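Local coordinates for DUF3298 domain-containing protein (Pseudomonas aeruginosa, PDB 4E72) that is of unknown function but belongs to the DUF3298 family and is probably an exported lipoprotein, at residues Leu36-Pro39 with Gln43-Pro46; Lys154-Ala159 with Ala202-Lys207; Val180-Gly185 with Ile208-Leu213. One frame throughout, in Å; residues are numbered along the deposited sequence. Where two conformers were deposited one is given.

Contact 1: Leu36-Pro39 with Gln43-Pro46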
# COMPACT_ATOMS: atom_id res chain seq x y z
N LEU A 36 9.01 7.62 -7.18
CA LEU A 36 10.07 6.87 -7.85
C LEU A 36 9.93 6.81 -9.36
O LEU A 36 8.82 6.70 -9.90
CB LEU A 36 10.05 5.41 -7.35
CG LEU A 36 10.29 5.11 -5.88
CD1 LEU A 36 9.86 3.69 -5.59
CD2 LEU A 36 11.75 5.30 -5.50
N LYS A 37 11.10 6.76 -10.02
CA LYS A 37 11.27 6.54 -11.46
C LYS A 37 12.21 5.35 -11.63
O LYS A 37 13.11 5.15 -10.82
CB LYS A 37 11.78 7.79 -12.18
CG LYS A 37 10.67 8.57 -12.85
CD LYS A 37 11.19 9.74 -13.66
CE LYS A 37 10.07 10.61 -14.17
NZ LYS A 37 10.59 11.76 -14.96
N PHE A 38 11.95 4.52 -12.65
CA PHE A 38 12.73 3.33 -12.96
C PHE A 38 13.35 3.50 -14.36
O PHE A 38 12.63 3.39 -15.36
CB PHE A 38 11.86 2.05 -12.84
CG PHE A 38 11.34 1.73 -11.46
CD1 PHE A 38 10.12 2.23 -11.02
CD2 PHE A 38 12.04 0.87 -10.62
CE1 PHE A 38 9.62 1.90 -9.76
CE2 PHE A 38 11.54 0.54 -9.35
CZ PHE A 38 10.33 1.05 -8.93
N PRO A 39 14.66 3.83 -14.45
CA PRO A 39 15.28 4.04 -15.77
C PRO A 39 15.21 2.82 -16.71
O PRO A 39 15.01 3.01 -17.92
CB PRO A 39 16.74 4.39 -15.43
CG PRO A 39 16.71 4.87 -14.02
CD PRO A 39 15.64 4.06 -13.36
N GLN A 43 7.81 1.73 -17.92
CA GLN A 43 6.36 1.44 -17.83
C GLN A 43 5.85 1.61 -16.40
O GLN A 43 4.68 1.88 -16.21
CB GLN A 43 6.02 0.02 -18.31
CG GLN A 43 6.55 -0.35 -19.69
CD GLN A 43 7.49 -1.50 -19.56
OE1 GLN A 43 7.09 -2.66 -19.71
NE2 GLN A 43 8.74 -1.22 -19.22
N LEU A 44 6.74 1.40 -15.41
CA LEU A 44 6.39 1.50 -13.99
C LEU A 44 6.16 2.94 -13.54
O LEU A 44 5.36 3.15 -12.62
CB LEU A 44 7.50 0.87 -13.12
CG LEU A 44 7.20 -0.49 -12.49
CD1 LEU A 44 8.43 -1.01 -11.75
CD2 LEU A 44 6.03 -0.41 -11.52
N ASP A 45 6.87 3.92 -14.14
CA ASP A 45 6.75 5.34 -13.75
C ASP A 45 5.25 5.83 -13.77
O ASP A 45 4.81 6.28 -12.71
CB ASP A 45 7.67 6.25 -14.61
CG ASP A 45 9.15 5.87 -14.69
OD1 ASP A 45 9.57 4.91 -13.99
OD2 ASP A 45 9.90 6.52 -15.46
N PRO A 46 4.45 5.68 -14.87
CA PRO A 46 3.05 6.16 -14.82
C PRO A 46 2.12 5.29 -13.96
O PRO A 46 1.05 5.76 -13.56
CB PRO A 46 2.60 6.13 -16.29
CG PRO A 46 3.48 5.17 -16.95
CD PRO A 46 4.79 5.20 -16.23
O HOH W 1 6.45 7.84 -10.97
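The phenyl ring of F38 is met on one face by L44, whose CD1 stands 3.7 Å from the centroid of the F38 ring and only 13° off its normal, a well-centred CH-pi contact. At the edge of the same ring, near its plane, lies D45 OD1. The leucine reaches the ring with its stem as well as its tip: L44 CB approaches F38 CD1 to 3.6 Å, beside the methyl over the centre. With CG anti to the carbonyl carbon, chi1 (-65°) carries the F38 ring toward the helix, and chi2 turns this face to L44; a broad apolar side chain suits a spot bordered also by I101 and V91 of the large sheet.

The second flat group is the carboxylate of D45. Its OD1 accepts the backbone N-H of F38, with F38 N and D45 OD1 2.8 Å apart and a nearly straight N-H...O angle of 166°; the donor comes on the syn side, tilted out of the carboxylate plane. A short acidic side chain can thus take up an amide just past the end of strand 30-37. The other oxygen, D45 OD2, rests 3.4 Å from K37 CG, against the aliphatic stem. The K37 chain then runs on extended, leaving its NZ short of a salt bridge with the acid, though the opposite charges probably attract weakly. One water donates to both L36 O and D45 O, linking strand to helix a second time.

This is a tight strand-to-helix connection, in which the first turn of helix 44-54 folds back on the strand that precedes it.

Contact 2: Lys154-Ala159 with Ala202-Lys207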
# COMPACT_ATOMS: atom_id res chain seq x y z
N LYS A 154 -5.89 -14.99 13.33
CA LYS A 154 -5.84 -15.67 14.63
C LYS A 154 -4.42 -15.63 15.20
O LYS A 154 -4.25 -15.31 16.38
CB LYS A 154 -6.37 -17.11 14.54
CG LYS A 154 -7.82 -17.18 14.07
CD LYS A 154 -8.79 -17.58 15.16
CE LYS A 154 -10.10 -18.10 14.59
NZ LYS A 154 -9.91 -19.37 13.84
N ALA A 155 -3.40 -15.83 14.33
CA ALA A 155 -2.00 -15.74 14.73
C ALA A 155 -1.65 -14.31 15.15
O ALA A 155 -0.96 -14.15 16.14
CB ALA A 155 -1.09 -16.20 13.59
N TRP A 156 -2.16 -13.29 14.43
CA TRP A 156 -1.97 -11.87 14.71
C TRP A 156 -2.62 -11.49 16.05
O TRP A 156 -2.03 -10.71 16.81
CB TRP A 156 -2.53 -11.00 13.58
CG TRP A 156 -2.42 -9.52 13.83
CD1 TRP A 156 -1.34 -8.73 13.57
CD2 TRP A 156 -3.42 -8.67 14.40
NE1 TRP A 156 -1.60 -7.44 13.97
CE2 TRP A 156 -2.86 -7.37 14.50
CE3 TRP A 156 -4.74 -8.87 14.84
CZ2 TRP A 156 -3.58 -6.29 15.02
CZ3 TRP A 156 -5.44 -7.80 15.38
CH2 TRP A 156 -4.87 -6.52 15.45
N LEU A 157 -3.82 -12.02 16.35
CA LEU A 157 -4.51 -11.79 17.63
C LEU A 157 -3.67 -12.32 18.80
O LEU A 157 -3.50 -11.62 19.81
CB LEU A 157 -5.91 -12.46 17.65
CG LEU A 157 -7.00 -11.83 16.79
CD1 LEU A 157 -8.17 -12.81 16.61
CD2 LEU A 157 -7.47 -10.47 17.36
N LEU A 158 -3.16 -13.59 18.67
CA LEU A 158 -2.32 -14.29 19.65
C LEU A 158 -1.02 -13.52 19.88
O LEU A 158 -0.62 -13.35 21.03
CB LEU A 158 -2.03 -15.75 19.21
CG LEU A 158 -1.27 -16.64 20.22
CD1 LEU A 158 -2.05 -16.82 21.51
CD2 LEU A 158 -0.99 -18.01 19.66
N ALA A 159 -0.40 -13.00 18.80
CA ALA A 159 0.84 -12.21 18.89
C ALA A 159 0.61 -10.89 19.66
O ALA A 159 1.53 -10.39 20.31
CB ALA A 159 1.37 -11.92 17.49
N ALA A 202 -2.23 1.11 14.26
CA ALA A 202 -1.79 1.64 12.97
C ALA A 202 -2.35 0.81 11.79
O ALA A 202 -3.57 0.68 11.66
CB ALA A 202 -0.26 1.71 12.92
N HIS A 203 -1.46 0.22 10.98
CA HIS A 203 -1.83 -0.56 9.81
C HIS A 203 -1.45 -2.01 10.03
O HIS A 203 -0.31 -2.37 9.73
CB HIS A 203 -1.16 0.05 8.56
CG HIS A 203 -1.68 1.41 8.22
ND1 HIS A 203 -0.94 2.55 8.48
CD2 HIS A 203 -2.88 1.77 7.71
CE1 HIS A 203 -1.72 3.56 8.13
NE2 HIS A 203 -2.87 3.14 7.62
N PRO A 204 -2.36 -2.86 10.62
CA PRO A 204 -1.98 -4.25 10.91
C PRO A 204 -1.52 -5.03 9.69
O PRO A 204 -2.06 -4.87 8.58
CB PRO A 204 -3.27 -4.86 11.50
CG PRO A 204 -4.08 -3.71 11.97
CD PRO A 204 -3.75 -2.57 11.05
N GLU A 205 -0.48 -5.84 9.89
CA GLU A 205 0.09 -6.71 8.86
C GLU A 205 -0.09 -8.16 9.24
O GLU A 205 0.46 -8.60 10.26
CB GLU A 205 1.58 -6.42 8.59
CG GLU A 205 1.81 -5.19 7.73
CD GLU A 205 3.24 -4.92 7.28
OE1 GLU A 205 4.10 -5.83 7.40
OE2 GLU A 205 3.49 -3.81 6.76
N LEU A 206 -0.87 -8.87 8.42
CA LEU A 206 -1.11 -10.30 8.56
C LEU A 206 -0.12 -11.03 7.67
O LEU A 206 0.16 -10.54 6.56
CB LEU A 206 -2.55 -10.65 8.17
CG LEU A 206 -3.58 -10.82 9.30
CD1 LEU A 206 -3.67 -9.59 10.20
CD2 LEU A 206 -4.94 -11.13 8.73
N LYS A 207 0.41 -12.16 8.14
CA LYS A 207 1.37 -12.93 7.35
C LYS A 207 0.87 -14.33 7.13
O LYS A 207 0.64 -15.07 8.10
CB LYS A 207 2.76 -12.96 8.03
CG LYS A 207 3.31 -11.62 8.48
CD LYS A 207 3.92 -10.80 7.36
CE LYS A 207 4.31 -9.43 7.86
NZ LYS A 207 5.03 -8.64 6.82
O HOH W 2 0.97 -5.71 12.69
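P204 is the first residue of 202-207 to touch the helix. Its CB lies 3.8 Å from W156 CZ2, on the benzene half of the indole, and its CG follows slightly farther off. The two side chains meet at a slant. A rigid, apolar proline suits this buried position, where it also touches I196.

E205 begins the strand and meets the indole through its backbone: E205 O is 3.8 Å from W156 CD1, a plain van der Waals approach. Its N-H is taken by a water that sits at the indole edge, in plane, and accepts a weak bond from W156 NE1 as well. The side chain leaves from the other side of the strand. There E205 OE2 forms salt bridges with R92 and K190, while OE1 is met nearly along its C-O bond by K207 NZ at 3.0 Å. Such a cluster probably keeps the carboxylate ionised.

L206 reaches W156 with the end of its side chain. In one of its two conformers CD1 is 3.8 Å from W156 CB and rests off-centre beside the five-membered ring, so this part of the contact is less certain. The chain of K207 leads its amine away from the helix to E205, and its NZ also hydrogen-bonds T188 OG1.

W156 spans the gap because its CG is anti to the backbone N (chi1 178°), which carries the large indole out from helix 142-159 to the strand. The arrangement is an alpha+beta one in the DUF3298 region: a helix packed on the outer strand of a three-stranded antiparallel sheet, with W156 reaching across here and I208 packing on the same helix further along.

Contact 3: Val180-Gly185 with Ile208-Leu213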
# COMPACT_ATOMS: atom_id res chain seq x y z
N VAL A 180 -2.50 -6.71 -0.69
CA VAL A 180 -1.84 -8.00 -0.59
C VAL A 180 -0.51 -7.88 -1.27
O VAL A 180 -0.48 -7.51 -2.44
CB VAL A 180 -2.72 -9.12 -1.24
CG1 VAL A 180 -1.99 -10.48 -1.27
CG2 VAL A 180 -4.08 -9.26 -0.55
N ALA A 181 0.59 -8.23 -0.59
CA ALA A 181 1.91 -8.17 -1.21
C ALA A 181 2.60 -9.53 -1.21
O ALA A 181 2.56 -10.25 -0.21
CB ALA A 181 2.77 -7.16 -0.52
N LEU A 182 3.25 -9.86 -2.36
CA LEU A 182 4.01 -11.08 -2.52
C LEU A 182 5.41 -10.86 -1.93
O LEU A 182 6.42 -10.84 -2.65
CB LEU A 182 4.05 -11.53 -4.00
CG LEU A 182 2.73 -12.06 -4.63
CD1 LEU A 182 2.92 -12.37 -6.10
CD2 LEU A 182 2.21 -13.32 -3.90
N THR A 183 5.48 -10.68 -0.60
CA THR A 183 6.74 -10.48 0.11
C THR A 183 7.49 -11.85 0.15
O THR A 183 6.90 -12.91 -0.13
CB THR A 183 6.51 -9.78 1.46
OG1 THR A 183 5.34 -10.32 2.06
CG2 THR A 183 6.31 -8.28 1.30
N PHE A 184 8.79 -11.80 0.36
CA PHE A 184 9.63 -13.00 0.27
C PHE A 184 9.38 -14.01 1.42
O PHE A 184 9.33 -15.20 1.14
CB PHE A 184 11.11 -12.61 0.21
CG PHE A 184 12.06 -13.77 0.02
CD1 PHE A 184 12.41 -14.20 -1.25
CD2 PHE A 184 12.64 -14.40 1.12
CE1 PHE A 184 13.27 -15.29 -1.43
CE2 PHE A 184 13.51 -15.49 0.94
CZ PHE A 184 13.82 -15.92 -0.33
N GLY A 185 9.21 -13.53 2.65
CA GLY A 185 9.08 -14.40 3.82
C GLY A 185 7.76 -15.10 3.99
O GLY A 185 7.71 -16.22 4.49
N ILE A 208 0.70 -14.71 5.85
CA ILE A 208 0.33 -16.09 5.53
C ILE A 208 1.57 -16.79 5.04
O ILE A 208 2.11 -16.39 4.00
CB ILE A 208 -0.84 -16.29 4.53
CG1 ILE A 208 -2.09 -15.46 4.90
CG2 ILE A 208 -1.17 -17.79 4.40
CD1 ILE A 208 -2.94 -15.11 3.67
N PRO A 209 2.04 -17.84 5.74
CA PRO A 209 3.20 -18.60 5.24
C PRO A 209 2.91 -19.24 3.89
O PRO A 209 1.84 -19.82 3.72
CB PRO A 209 3.44 -19.66 6.33
CG PRO A 209 2.73 -19.13 7.56
CD PRO A 209 1.52 -18.43 7.00
N TYR A 210 3.87 -19.18 2.94
CA TYR A 210 3.70 -19.83 1.61
C TYR A 210 3.32 -21.35 1.68
O TYR A 210 2.49 -21.74 0.87
CB TYR A 210 4.94 -19.63 0.72
CG TYR A 210 4.99 -18.23 0.14
CD1 TYR A 210 4.28 -17.90 -1.01
CD2 TYR A 210 5.66 -17.21 0.81
CE1 TYR A 210 4.31 -16.61 -1.54
CE2 TYR A 210 5.69 -15.92 0.29
CZ TYR A 210 5.01 -15.62 -0.88
OH TYR A 210 5.01 -14.31 -1.34
N PRO A 211 3.76 -22.19 2.66
CA PRO A 211 3.30 -23.60 2.65
C PRO A 211 1.80 -23.75 2.93
O PRO A 211 1.24 -24.81 2.62
CB PRO A 211 4.15 -24.27 3.74
CG PRO A 211 5.34 -23.38 3.91
CD PRO A 211 4.78 -21.99 3.71
N ARG A 212 1.14 -22.70 3.47
CA ARG A 212 -0.31 -22.72 3.70
C ARG A 212 -1.04 -22.35 2.40
O ARG A 212 -2.28 -22.45 2.34
CB ARG A 212 -0.72 -21.74 4.84
CG ARG A 212 -0.18 -22.14 6.22
CD ARG A 212 -1.15 -22.95 7.08
NE ARG A 212 -1.75 -24.11 6.42
CZ ARG A 212 -1.17 -25.30 6.28
NH1 ARG A 212 0.07 -25.49 6.73
NH2 ARG A 212 -1.81 -26.29 5.68
N LEU A 213 -0.28 -21.94 1.37
CA LEU A 213 -0.85 -21.48 0.09
C LEU A 213 -0.58 -22.42 -1.10
O LEU A 213 -0.76 -21.99 -2.25
CB LEU A 213 -0.31 -20.07 -0.21
CG LEU A 213 -0.71 -19.02 0.83
CD1 LEU A 213 0.21 -17.85 0.79
CD2 LEU A 213 -2.20 -18.63 0.70
O HOH W 3 6.45 -18.50 4.37
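Y210 joins the two segments at its hydroxyl, where the packing is tight. OH donates to T183 O at 2.6 Å, and the acceptor is approached in its carbonyl plane with a C=O...donor angle of 153°. T183 O also lies in the plane of the phenol, 3.3 Å from Y210 CE2, so the carbonyl sits at the corner between hydroxyl and ring edge. L182 crosses the phenol at about a right angle and brings its CD2 to 3.9 Å from Y210 OH. An inverse gamma turn centred on L182, with a weak bond from T183 N to A181 O, bends the chain here. Tyrosine suits the task: its length carries a polar tip to a buried carbonyl, while its ring packs on V187, P223 and F222.

The other side is looser and wetter. F184 and G185 are exposed, and F184 O comes no nearer than 3.8 Å to Y210 CE2. A water fills in between the backbones, donating to G185 O at 2.6 Å and accepting from Y210 N. The side chain of F184 is turned away from Y210, onto P223.

Y210 opens a short 3-10 turn, held by R212 N to P209 O and L213 N to Y210 O. A tyrosine hydroxyl-to-carbonyl hydrogen bond thus joins the segments that follow the two outer strands, 179-181 and 205-208, of the small antiparallel sheet.

In the fold
From the N terminus, contact 1 comes first and closes a loop of only three residues, turning strand 30-37 of the six-stranded sheet into helix 44-54. It is complete long before the others begin. Contact 2 opens on helix 142-159 and contact 3 at the end of strand 179-181; the chain then returns through 202-207, closing contact 2, and runs directly into 208-213, closing contact 3. These two therefore cross, and their centres lie about 14 Å apart at the small three-stranded sheet. Contact 2 ties that sheet to its helix, contact 3 joins the segments following its two outer strands, and contact 1, on the opposite side of the chain's centre from contact 2, belongs to the large sheet.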